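Local coordinates for hydrolase, putative (Plasmodium vivax, PDB 2B30), which is a putative hydrolase of the HAD superfamily, probably acting as a metal-dependent phosphatase, with calcium bound at its likely active site, at residues I32-T37 and V73-A78; E82-K85 and F89-M92; T68-V73 and K158-N163; T37-V40 and I44-P47; I101-I106 and R140-Y145. All blocks are in the same frame, centred on the assembly; numbering follows the deposited sequence.

Contact 1. Residues I32-T37 and V73-A78; sequences IDFDGT and VGILSA. With CA (calcium ion), chain E.
F34 packs its ring against I75 and A78 of helix 72-79. F34 is the residue between the two aspartates of the DxD signature, the first conserved motif of the HAD fold. This motif sits at the C-terminal end of strand 29-33, in the core Rossmann-like domain. The contact is apolar, and no hydrogen bond crosses it. I75 CG1 lies 3.5 Å from the centroid of the F34 ring, only 7° off the ring normal, which is a CH-pi contact over the face. I75 CD1 continues along the same side chain to F34 CD1 at 3.6 Å. A78 CB comes in at the ring edge, near its plane, 3.8 Å from F34 CE2. CG of F34 is anti to the backbone N (chi1 -157°), which turns the ring toward the helix while D33 is turned to the metal. F79 meets the F34 ring edge-to-face, and I66 of strand 63-67 also touches it. F39 also meets this buried ring, which joins the metal-binding loop to helix 72-79.

Beside the ring, 32-37 also carries calcium ligands. The calcium ion is bound by D33 OD2 at 2.2 Å and D35 O at 2.3 Å. D33 OD1 is a longer ligand, and D248 completes the protein ligands. D35 binds calcium through its backbone O; its carboxylate makes a salt bridge with R70. D33 OD2 has a second partner: T37 OG1 donates to D33 OD2 at 2.9 Å, and the oxygen accepts on its anti lone pair.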
# COMPACT_ATOMS: atom_id res chain seq x y z
N ILE A 32 1.08 -17.40 -0.00
CA ILE A 32 0.10 -18.14 -0.77
C ILE A 32 -1.29 -17.70 -0.38
O ILE A 32 -1.66 -17.77 0.79
CB ILE A 32 0.23 -19.64 -0.47
CG1 ILE A 32 1.69 -20.08 -0.64
CG2 ILE A 32 -0.72 -20.45 -1.37
CD1 ILE A 32 1.92 -21.56 -0.34
N ASP A 33 -2.08 -17.26 -1.36
CA ASP A 33 -3.50 -16.96 -1.11
C ASP A 33 -4.26 -18.27 -0.86
O ASP A 33 -3.85 -19.32 -1.35
CB ASP A 33 -4.10 -16.21 -2.29
CG ASP A 33 -5.57 -15.92 -2.12
OD1 ASP A 33 -6.01 -15.48 -1.02
OD2 ASP A 33 -6.32 -16.13 -3.09
N PHE A 34 -5.33 -18.20 -0.08
CA PHE A 34 -6.11 -19.40 0.22
C PHE A 34 -7.20 -19.66 -0.84
O PHE A 34 -6.98 -20.43 -1.76
CB PHE A 34 -6.66 -19.37 1.65
CG PHE A 34 -6.98 -20.75 2.20
CD1 PHE A 34 -5.95 -21.64 2.49
CD2 PHE A 34 -8.30 -21.14 2.42
CE1 PHE A 34 -6.23 -22.92 2.99
CE2 PHE A 34 -8.59 -22.41 2.93
CZ PHE A 34 -7.55 -23.30 3.21
N ASP A 35 -8.36 -19.01 -0.73
CA ASP A 35 -9.47 -19.33 -1.63
C ASP A 35 -9.18 -18.82 -3.01
O ASP A 35 -8.67 -17.70 -3.18
CB ASP A 35 -10.78 -18.69 -1.18
CG ASP A 35 -11.21 -19.19 0.16
OD1 ASP A 35 -10.54 -18.83 1.15
OD2 ASP A 35 -12.21 -19.93 0.22
N GLY A 36 -9.51 -19.63 -4.01
CA GLY A 36 -9.25 -19.29 -5.40
C GLY A 36 -7.83 -19.60 -5.83
O GLY A 36 -7.53 -19.57 -7.02
N THR A 37 -6.95 -19.89 -4.87
CA THR A 37 -5.56 -20.18 -5.16
C THR A 37 -5.23 -21.58 -4.63
O THR A 37 -5.09 -22.51 -5.40
CB THR A 37 -4.61 -19.10 -4.56
OG1 THR A 37 -4.95 -17.81 -5.09
CG2 THR A 37 -3.16 -19.41 -4.88
N VAL A 73 -7.91 -20.06 12.40
CA VAL A 73 -8.72 -21.25 12.69
C VAL A 73 -9.63 -21.60 11.51
O VAL A 73 -9.94 -22.76 11.28
CB VAL A 73 -9.58 -21.11 13.98
CG1 VAL A 73 -8.70 -20.94 15.21
CG2 VAL A 73 -10.56 -19.95 13.88
N GLY A 74 -10.07 -20.58 10.77
CA GLY A 74 -10.86 -20.81 9.57
C GLY A 74 -10.06 -21.61 8.56
O GLY A 74 -10.59 -22.54 7.94
N ILE A 75 -8.79 -21.26 8.43
CA ILE A 75 -7.88 -21.94 7.51
C ILE A 75 -7.48 -23.33 8.01
O ILE A 75 -7.35 -24.26 7.21
CB ILE A 75 -6.66 -21.06 7.20
CG1 ILE A 75 -6.83 -20.48 5.81
CG2 ILE A 75 -5.34 -21.82 7.27
CD1 ILE A 75 -5.78 -19.52 5.44
N LEU A 76 -7.29 -23.46 9.33
CA LEU A 76 -6.97 -24.75 9.94
C LEU A 76 -8.14 -25.74 9.87
O LEU A 76 -7.93 -26.94 9.79
CB LEU A 76 -6.56 -24.57 11.40
CG LEU A 76 -5.32 -23.74 11.74
CD1 LEU A 76 -4.89 -24.08 13.15
CD2 LEU A 76 -4.17 -23.97 10.77
N SER A 77 -9.37 -25.24 9.92
CA SER A 77 -10.54 -26.10 9.75
C SER A 77 -10.58 -26.67 8.33
O SER A 77 -10.62 -27.88 8.14
CB SER A 77 -11.82 -25.31 10.02
OG SER A 77 -11.80 -24.77 11.33
N ALA A 78 -10.54 -25.77 7.36
CA ALA A 78 -10.60 -26.13 5.96
C ALA A 78 -9.48 -27.09 5.60
O ALA A 78 -9.68 -27.97 4.77
CB ALA A 78 -10.51 -24.89 5.09
CA CA E . -8.38 -15.48 -2.58

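Contact 2. Residues E82-K85 and F89-M92; sequences ENLK and FYGM
L84, in the last turns of helix 81-87, meets Y90 of the loop that follows the helix. The apolar part is carried by one aliphatic side chain and one ring. L84 CB lies 3.8 Å from Y90 CE1, and L84 CD1 reaches toward Y90 CD1 at 4.1 Å. The two side chains run at a slant to each other. Y90 has its CG opposite the carbonyl carbon (chi1 -53°), and this brings the ring back toward the helix. K85 adds a looser contact on the exposed side. Its chain bends at chi2, and K85 CD lies 4.0 Å from Y90 OH. L84 also packs on L76 and F79 of helix 72-79, so its side chain packs between helix 72-79 and the loop.

The segment 89-92 leads from helix 81-87 into strand 94-96, which runs parallel to strand 63-67 beside it. The contact lies in the helix-to-strand part of a beta-alpha-beta crossover (strand 63-67, helices 72-79 and 81-87, strand 94-96) of the Rossmann-like core.

One backbone hydrogen bond fixes the turn. F89 N donates to L84 O at 3.1 Å, with an N-H...O angle of 158°. The bond runs from residue i+5 to residue i, one residue wider than an alpha-helical bond. F89 O then faces the L84 side chain, 3.3 Å from L84 CB. The F89 ring leads away from L84, to I58 of helix 48-60 and to V64 and I66 of strand 63-67. G91 N sits 3.5 Å above the plane of that ring, offset toward its rim.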
# COMPACT_ATOMS: atom_id res chain seq x y z
N GLU A 82 -5.38 -33.73 9.68
CA GLU A 82 -4.49 -34.70 9.04
C GLU A 82 -3.49 -34.03 8.09
O GLU A 82 -2.30 -34.35 8.11
CB GLU A 82 -5.29 -35.79 8.30
CG GLU A 82 -4.39 -36.88 7.70
CD GLU A 82 -5.15 -38.12 7.26
OE1 GLU A 82 -6.18 -37.97 6.57
OE2 GLU A 82 -4.71 -39.24 7.59
N ASN A 83 -3.98 -33.12 7.25
CA ASN A 83 -3.12 -32.34 6.35
C ASN A 83 -2.08 -31.50 7.09
O ASN A 83 -0.93 -31.38 6.64
CB ASN A 83 -3.96 -31.43 5.46
CG ASN A 83 -4.56 -32.15 4.29
OD1 ASN A 83 -4.23 -33.30 4.00
ND2 ASN A 83 -5.44 -31.47 3.57
N LEU A 84 -2.48 -30.92 8.22
CA LEU A 84 -1.57 -30.11 9.04
C LEU A 84 -0.41 -30.96 9.54
O LEU A 84 0.74 -30.51 9.57
CB LEU A 84 -2.32 -29.47 10.22
CG LEU A 84 -3.53 -28.55 9.93
CD1 LEU A 84 -3.97 -27.86 11.20
CD2 LEU A 84 -3.25 -27.50 8.85
N LYS A 85 -0.71 -32.20 9.95
CA LYS A 85 0.32 -33.15 10.37
C LYS A 85 1.20 -33.50 9.19
O LYS A 85 2.42 -33.48 9.29
CB LYS A 85 -0.32 -34.43 10.94
CG LYS A 85 -0.87 -34.31 12.36
CD LYS A 85 0.22 -34.53 13.40
CE LYS A 85 -0.33 -34.92 14.76
NZ LYS A 85 0.79 -35.21 15.71
N PHE A 89 2.56 -27.99 9.23
CA PHE A 89 2.22 -26.58 9.12
C PHE A 89 0.90 -26.32 9.85
O PHE A 89 -0.05 -27.08 9.70
CB PHE A 89 2.08 -26.20 7.66
CG PHE A 89 1.87 -24.73 7.44
CD1 PHE A 89 2.91 -23.84 7.65
CD2 PHE A 89 0.63 -24.25 7.04
CE1 PHE A 89 2.73 -22.48 7.46
CE2 PHE A 89 0.44 -22.89 6.85
CZ PHE A 89 1.49 -22.00 7.06
N TYR A 90 0.87 -25.25 10.65
CA TYR A 90 -0.26 -24.95 11.53
C TYR A 90 -0.59 -23.46 11.48
O TYR A 90 -0.99 -22.85 12.48
CB TYR A 90 0.06 -25.42 12.97
CG TYR A 90 0.49 -26.88 13.03
CD1 TYR A 90 -0.43 -27.90 13.25
CD2 TYR A 90 1.82 -27.24 12.81
CE1 TYR A 90 -0.03 -29.24 13.27
CE2 TYR A 90 2.23 -28.57 12.82
CZ TYR A 90 1.30 -29.56 13.06
OH TYR A 90 1.73 -30.86 13.07
N GLY A 91 -0.42 -22.87 10.30
CA GLY A 91 -0.81 -21.49 10.04
C GLY A 91 0.11 -20.44 10.63
O GLY A 91 -0.27 -19.28 10.75
N MET A 92 1.32 -20.83 10.98
CA MET A 92 2.28 -19.90 11.56
C MET A 92 3.62 -20.01 10.85
O MET A 92 4.23 -21.07 10.83
CB MET A 92 2.46 -20.21 13.03
CG MET A 92 1.18 -20.21 13.80
SD MET A 92 1.56 -20.62 15.49
CE MET A 92 1.96 -22.37 15.35

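Contact 3. Residues T68-V73 and K158-N163; sequences TGRSKV and KMYSEN
R70 reaches across to E162 and Y160. R70 CB points toward segment 158-163. R70 CG comes 3.6 Å from E162 OE2, and CD runs on past the same oxygen. The chain bends at chi3 (84°) and carries the tip on toward Y160. R70 NE lies 3.2 Å from E162 OE2. This is a salt bridge, but its hydrogen bond is weak, with an N-H...O angle of 121°. The guanidinium and carboxylate planes are 39° apart, so the two groups do not pair flat.

R70 lies just after the second conserved strand of the HAD core, while Y160 ends helix 155-160 of the cap domain and E162 follows it. The arginine thus spans the core-cap interface beside the metal site. Y160 CB lies over one face of the guanidinium, 3.7 Å from R70 NH1, and R70 NH1 also forms a salt bridge with D35. F39 makes a cation-pi contact with R70. R70 NH2 donates to Y160 O at 2.6 Å, tilted from the guanidinium plane. A water adds an indirect link: it accepts from S71 N at 2.9 Å and donates to E162 OE2 at 2.7 Å.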
# COMPACT_ATOMS: atom_id res chain seq x y z
N THR A 68 -4.60 -14.27 3.66
CA THR A 68 -6.01 -14.44 3.33
C THR A 68 -6.93 -13.53 4.12
O THR A 68 -6.54 -12.98 5.15
CB THR A 68 -6.46 -15.89 3.57
OG1 THR A 68 -7.80 -16.08 3.07
CG2 THR A 68 -6.39 -16.23 5.07
N GLY A 69 -8.16 -13.42 3.63
CA GLY A 69 -9.25 -12.76 4.34
C GLY A 69 -9.80 -13.58 5.49
O GLY A 69 -10.48 -13.05 6.36
N ARG A 70 -9.53 -14.88 5.51
CA ARG A 70 -10.01 -15.75 6.56
C ARG A 70 -9.20 -15.61 7.84
O ARG A 70 -8.14 -14.98 7.85
CB ARG A 70 -10.03 -17.20 6.08
CG ARG A 70 -11.14 -17.44 5.08
CD ARG A 70 -10.90 -18.63 4.17
NE ARG A 70 -11.34 -19.87 4.80
CZ ARG A 70 -11.85 -20.93 4.16
NH1 ARG A 70 -12.01 -20.95 2.85
NH2 ARG A 70 -12.21 -21.98 4.86
N SER A 71 -9.71 -16.20 8.91
CA SER A 71 -9.02 -16.24 10.19
C SER A 71 -8.10 -17.45 10.16
O SER A 71 -8.22 -18.27 9.26
CB SER A 71 -10.04 -16.39 11.32
OG SER A 71 -10.69 -17.65 11.25
N LYS A 72 -7.20 -17.56 11.14
CA LYS A 72 -6.28 -18.71 11.22
C LYS A 72 -7.07 -20.01 11.37
O LYS A 72 -6.92 -20.91 10.56
CB LYS A 72 -5.27 -18.59 12.38
CG LYS A 72 -4.30 -19.78 12.50
CD LYS A 72 -3.08 -19.48 13.41
CE LYS A 72 -3.42 -19.45 14.89
NZ LYS A 72 -4.15 -20.68 15.33
N VAL A 73 -7.91 -20.06 12.40
CA VAL A 73 -8.72 -21.25 12.69
C VAL A 73 -9.63 -21.60 11.51
O VAL A 73 -9.94 -22.76 11.28
CB VAL A 73 -9.58 -21.11 13.98
CG1 VAL A 73 -8.70 -20.94 15.21
CG2 VAL A 73 -10.56 -19.95 13.88
N LYS A 158 -20.67 -24.91 5.53
CA LYS A 158 -21.04 -25.59 4.28
C LYS A 158 -20.25 -25.06 3.08
O LYS A 158 -19.63 -25.85 2.37
CB LYS A 158 -22.55 -25.49 4.03
N MET A 159 -20.24 -23.75 2.87
CA MET A 159 -19.56 -23.17 1.69
C MET A 159 -18.03 -23.26 1.73
O MET A 159 -17.40 -23.42 0.68
CB MET A 159 -19.95 -21.69 1.49
CG MET A 159 -21.30 -21.45 0.81
SD MET A 159 -21.12 -20.96 -0.93
CE MET A 159 -20.59 -19.25 -0.81
N TYR A 160 -17.43 -23.13 2.91
CA TYR A 160 -15.97 -22.96 3.01
C TYR A 160 -15.28 -23.93 3.98
O TYR A 160 -14.11 -23.73 4.29
CB TYR A 160 -15.63 -21.50 3.37
CG TYR A 160 -16.12 -20.51 2.33
CD1 TYR A 160 -15.37 -20.23 1.19
CD2 TYR A 160 -17.33 -19.84 2.49
CE1 TYR A 160 -15.82 -19.31 0.22
CE2 TYR A 160 -17.79 -18.92 1.54
CZ TYR A 160 -17.03 -18.67 0.40
OH TYR A 160 -17.50 -17.77 -0.55
N SER A 161 -15.97 -24.97 4.42
CA SER A 161 -15.37 -26.03 5.27
C SER A 161 -14.74 -25.49 6.57
O SER A 161 -13.74 -26.03 7.04
CB SER A 161 -14.32 -26.82 4.48
OG SER A 161 -14.77 -27.13 3.18
N GLU A 162 -15.34 -24.44 7.12
CA GLU A 162 -14.94 -23.88 8.40
C GLU A 162 -15.81 -24.49 9.49
O GLU A 162 -16.66 -25.33 9.21
CB GLU A 162 -15.10 -22.36 8.40
CG GLU A 162 -14.04 -21.62 7.62
CD GLU A 162 -13.90 -20.16 8.03
OE1 GLU A 162 -14.47 -19.76 9.07
OE2 GLU A 162 -13.21 -19.40 7.31
N ASN A 163 -15.56 -24.06 10.73
CA ASN A 163 -16.46 -24.37 11.84
C ASN A 163 -17.66 -23.46 11.75
O ASN A 163 -17.55 -22.37 11.21
CB ASN A 163 -15.76 -24.21 13.19
CG ASN A 163 -14.77 -25.34 13.48
OD1 ASN A 163 -14.86 -26.03 14.49
ND2 ASN A 163 -13.83 -25.54 12.56
O HOH W 1 -12.41 -17.05 8.41

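Contact 4. Residues T37-V40 and I44-P47; sequences TLFV and IKVP
L38 and V46 form the inner apolar pair, with L38 CG 3.8 Å from V46 CG1. F79 of helix 72-79 touches both side chains. V46 CG2 turns instead to F39 CD1, also at 3.8 Å, so the two branches of V46 serve successive residues. The F39 ring lies alongside K45, and both side chains point the same way. K45 CA sits over the ring face, 4.0 Å from the centroid of the F39 ring and 28° off its normal, a CH-pi contact. With chi1 at 180°, the F39 ring swings away from its own N to lie against the K45 backbone. Farther out, V40 CG2 touches I44 CG2 and P47 CD, each at 3.8 Å.

The polar edge is backbone. V40 N donates to K45 O at 2.7 Å in a nearly straight bond of 176°. The same oxygen lies 3.4 Å from F39 CA, a CA-H...O contact. L38 O receives a weak bond from N50. K45 runs out extended past the F39 ring to S161 of the cap.

A short helical turn after the first strand, then a chain that doubles back on itself, is consistent with the squiggle and flap of the HAD fold, the squiggle starting within the DxD motif itself.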
# COMPACT_ATOMS: atom_id res chain seq x y z
N THR A 37 -6.95 -19.89 -4.87
CA THR A 37 -5.56 -20.18 -5.16
C THR A 37 -5.23 -21.58 -4.63
O THR A 37 -5.09 -22.51 -5.40
CB THR A 37 -4.61 -19.10 -4.56
OG1 THR A 37 -4.95 -17.81 -5.09
CG2 THR A 37 -3.16 -19.41 -4.88
N LEU A 38 -5.16 -21.71 -3.31
CA LEU A 38 -4.84 -22.99 -2.66
C LEU A 38 -6.11 -23.83 -2.39
O LEU A 38 -6.11 -25.04 -2.61
CB LEU A 38 -4.11 -22.71 -1.35
CG LEU A 38 -3.36 -23.84 -0.65
CD1 LEU A 38 -2.14 -24.26 -1.45
CD2 LEU A 38 -2.94 -23.41 0.76
N PHE A 39 -7.18 -23.19 -1.93
CA PHE A 39 -8.43 -23.86 -1.61
C PHE A 39 -9.44 -23.64 -2.73
O PHE A 39 -9.71 -22.49 -3.09
CB PHE A 39 -8.99 -23.27 -0.31
CG PHE A 39 -10.28 -23.89 0.14
CD1 PHE A 39 -10.29 -24.84 1.15
CD2 PHE A 39 -11.49 -23.49 -0.43
CE1 PHE A 39 -11.48 -25.40 1.58
CE2 PHE A 39 -12.68 -24.05 0.00
CZ PHE A 39 -12.68 -25.01 1.01
N VAL A 40 -10.01 -24.74 -3.25
CA VAL A 40 -10.84 -24.70 -4.46
C VAL A 40 -12.34 -24.49 -4.16
O VAL A 40 -12.92 -23.49 -4.58
CB VAL A 40 -10.64 -25.98 -5.32
CG1 VAL A 40 -11.41 -25.89 -6.63
CG2 VAL A 40 -9.16 -26.20 -5.60
N ILE A 44 -13.61 -30.34 -3.06
CA ILE A 44 -12.18 -30.51 -3.33
C ILE A 44 -11.32 -30.00 -2.16
O ILE A 44 -10.28 -30.58 -1.86
CB ILE A 44 -11.77 -29.81 -4.67
CG1 ILE A 44 -12.38 -30.56 -5.87
CG2 ILE A 44 -10.25 -29.72 -4.82
CD1 ILE A 44 -12.50 -29.74 -7.16
N LYS A 45 -11.77 -28.93 -1.51
CA LYS A 45 -11.00 -28.26 -0.46
C LYS A 45 -9.60 -27.87 -0.99
O LYS A 45 -9.50 -27.11 -1.96
CB LYS A 45 -10.97 -29.12 0.81
CG LYS A 45 -12.38 -29.38 1.35
CD LYS A 45 -12.39 -30.05 2.72
CE LYS A 45 -13.83 -30.33 3.16
NZ LYS A 45 -13.94 -30.78 4.59
N VAL A 46 -8.55 -28.39 -0.36
CA VAL A 46 -7.19 -28.18 -0.83
C VAL A 46 -6.65 -29.48 -1.43
O VAL A 46 -6.46 -30.45 -0.69
CB VAL A 46 -6.25 -27.72 0.30
CG1 VAL A 46 -4.88 -27.35 -0.27
CG2 VAL A 46 -6.85 -26.56 1.04
N PRO A 47 -6.42 -29.50 -2.76
CA PRO A 47 -5.84 -30.62 -3.49
C PRO A 47 -4.64 -31.22 -2.81
O PRO A 47 -3.81 -30.48 -2.29
CB PRO A 47 -5.39 -29.98 -4.79
CG PRO A 47 -6.35 -28.86 -5.01
CD PRO A 47 -6.76 -28.38 -3.66

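Contact 5. Residues I101-I106 and R140-Y145; sequences IVYDQI and RGESNY
E142 OE2 accepts a hydrogen bond from Y103 OH at 2.6 Å. The carboxylate oxygen lies at the edge of the Y103 ring, near its plane, and receives the hydroxyl on its anti lone pair. Ring and carboxylate planes are 26° apart, and the two side chains come from opposite directions. E142 bends at chi2 (-61°), which swings its end toward the tyrosine. Its other oxygen, OE1, accepts from V73 N at the start of helix 72-79. Beside this pair, I101 CD1 packs on the backbone of G141, 3.8 Å from its O and 3.9 Å from its CA.

Y103 and I101 belong to strand 101-103 of the core sheet. G141 and E142 are the central residues of a type II' turn, joining strands 136-140 and 143-147 of the cap sheet. R140 N donates to S143 O at 2.9 Å, and S143 N returns a bond to R140 O at 3.0 Å. The turn places E142 at the core-cap boundary. G141 N is hydrogen-bonded to the N180 side chain.

With a hydroxyl on one oxygen and a backbone N-H on the other, the E142 carboxylate is probably ionised, and it links the cap turn to two separate parts of the core.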
# COMPACT_ATOMS: atom_id res chain seq x y z
N ILE A 101 -4.65 -9.20 11.19
CA ILE A 101 -4.09 -10.13 12.18
C ILE A 101 -2.88 -10.85 11.59
O ILE A 101 -2.97 -11.44 10.52
CB ILE A 101 -5.12 -11.17 12.69
CG1 ILE A 101 -6.25 -10.47 13.42
CG2 ILE A 101 -4.47 -12.18 13.65
CD1 ILE A 101 -7.41 -11.39 13.79
N VAL A 102 -1.76 -10.81 12.30
CA VAL A 102 -0.50 -11.40 11.82
C VAL A 102 0.19 -12.19 12.93
O VAL A 102 0.38 -11.68 14.03
CB VAL A 102 0.46 -10.31 11.32
CG1 VAL A 102 1.73 -10.94 10.77
CG2 VAL A 102 -0.20 -9.44 10.27
N TYR A 103 0.57 -13.43 12.62
CA TYR A 103 1.30 -14.28 13.56
C TYR A 103 2.69 -14.59 13.04
O TYR A 103 2.86 -14.86 11.84
CB TYR A 103 0.56 -15.60 13.78
CG TYR A 103 -0.79 -15.43 14.41
CD1 TYR A 103 -0.92 -14.98 15.72
CD2 TYR A 103 -1.95 -15.72 13.71
CE1 TYR A 103 -2.17 -14.82 16.30
CE2 TYR A 103 -3.20 -15.57 14.28
CZ TYR A 103 -3.30 -15.13 15.57
OH TYR A 103 -4.54 -14.98 16.12
N ASP A 104 3.69 -14.56 13.92
CA ASP A 104 5.03 -15.01 13.53
C ASP A 104 5.08 -16.53 13.60
O ASP A 104 4.10 -17.17 13.99
CB ASP A 104 6.16 -14.31 14.33
CG ASP A 104 6.27 -14.76 15.79
OD1 ASP A 104 5.48 -15.57 16.32
OD2 ASP A 104 7.19 -14.25 16.44
N GLN A 105 6.21 -17.10 13.20
CA GLN A 105 6.35 -18.56 13.12
C GLN A 105 6.05 -19.27 14.45
O GLN A 105 5.55 -20.40 14.47
CB GLN A 105 7.77 -18.88 12.66
CG GLN A 105 8.05 -20.33 12.38
CD GLN A 105 9.26 -20.46 11.50
OE1 GLN A 105 10.30 -19.85 11.76
NE2 GLN A 105 9.13 -21.24 10.44
N ILE A 106 6.33 -18.59 15.56
CA ILE A 106 6.15 -19.15 16.90
C ILE A 106 4.72 -18.91 17.45
O ILE A 106 4.34 -19.52 18.45
CB ILE A 106 7.20 -18.52 17.86
CG1 ILE A 106 8.62 -18.80 17.35
CG2 ILE A 106 7.07 -19.06 19.24
CD1 ILE A 106 8.91 -20.27 17.03
N ARG A 140 -14.11 -11.48 15.28
CA ARG A 140 -13.13 -10.95 16.24
C ARG A 140 -12.13 -12.04 16.59
O ARG A 140 -12.51 -13.07 17.15
CB ARG A 140 -13.81 -10.44 17.52
CG ARG A 140 -12.86 -9.80 18.53
CD ARG A 140 -12.41 -8.39 18.10
NE ARG A 140 -11.45 -7.81 19.05
CZ ARG A 140 -10.17 -8.16 19.14
NH1 ARG A 140 -9.65 -9.07 18.33
NH2 ARG A 140 -9.39 -7.59 20.05
N GLY A 141 -10.87 -11.80 16.25
CA GLY A 141 -9.80 -12.76 16.50
C GLY A 141 -9.99 -14.05 15.73
O GLY A 141 -10.06 -14.05 14.49
N GLU A 142 -10.10 -15.15 16.47
CA GLU A 142 -10.32 -16.48 15.89
C GLU A 142 -11.79 -16.92 15.99
O GLU A 142 -12.10 -18.08 15.75
CB GLU A 142 -9.43 -17.51 16.60
CG GLU A 142 -7.94 -17.20 16.54
CD GLU A 142 -7.38 -17.14 15.11
OE1 GLU A 142 -8.05 -17.60 14.15
OE2 GLU A 142 -6.25 -16.62 14.95
N SER A 143 -12.68 -15.99 16.35
CA SER A 143 -14.11 -16.28 16.46
C SER A 143 -14.90 -15.46 15.45
O SER A 143 -14.49 -14.37 15.05
CB SER A 143 -14.62 -15.93 17.85
OG SER A 143 -13.91 -16.61 18.85
N ASN A 144 -16.06 -16.00 15.06
CA ASN A 144 -17.03 -15.25 14.29
C ASN A 144 -18.46 -15.53 14.76
O ASN A 144 -18.75 -16.59 15.31
CB ASN A 144 -16.85 -15.50 12.79
CG ASN A 144 -17.18 -16.92 12.37
OD1 ASN A 144 -18.33 -17.32 12.38
ND2 ASN A 144 -16.16 -17.67 11.96
N TYR A 145 -19.34 -14.56 14.56
CA TYR A 145 -20.66 -14.60 15.16
C TYR A 145 -21.73 -14.17 14.17
O TYR A 145 -21.48 -13.31 13.34
CB TYR A 145 -20.71 -13.69 16.39
CG TYR A 145 -19.49 -13.78 17.28
CD1 TYR A 145 -19.45 -14.67 18.35
CD2 TYR A 145 -18.37 -12.99 17.04
CE1 TYR A 145 -18.34 -14.76 19.15
CE2 TYR A 145 -17.25 -13.09 17.84
CZ TYR A 145 -17.25 -13.98 18.90
OH TYR A 145 -16.16 -14.10 19.72

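How the contacts relate
Contacts 1, 3 and 4 cluster round the calcium site. The centres of contacts 1 and 3 are about 6 Å apart, joined by the salt bridge D35 OD2 - R70 NH1 at 2.8 Å. The nearest atom of the R70 side chain is about 8 Å from the calcium ion. Contact 4 continues the chain of contact 1, and F34 O and F39 N, 2.8 Å apart, probably hydrogen-bond. Contact 5 is a second core-cap junction. It meets contacts 1 and 3 through V73 N - E142 OE1 at 3.0 Å. Contact 2 borders helix 72-79 and meets contact 1 through L76, with centres about 11 Å apart. Contacts 4 and 5 are about 21 Å apart between centres.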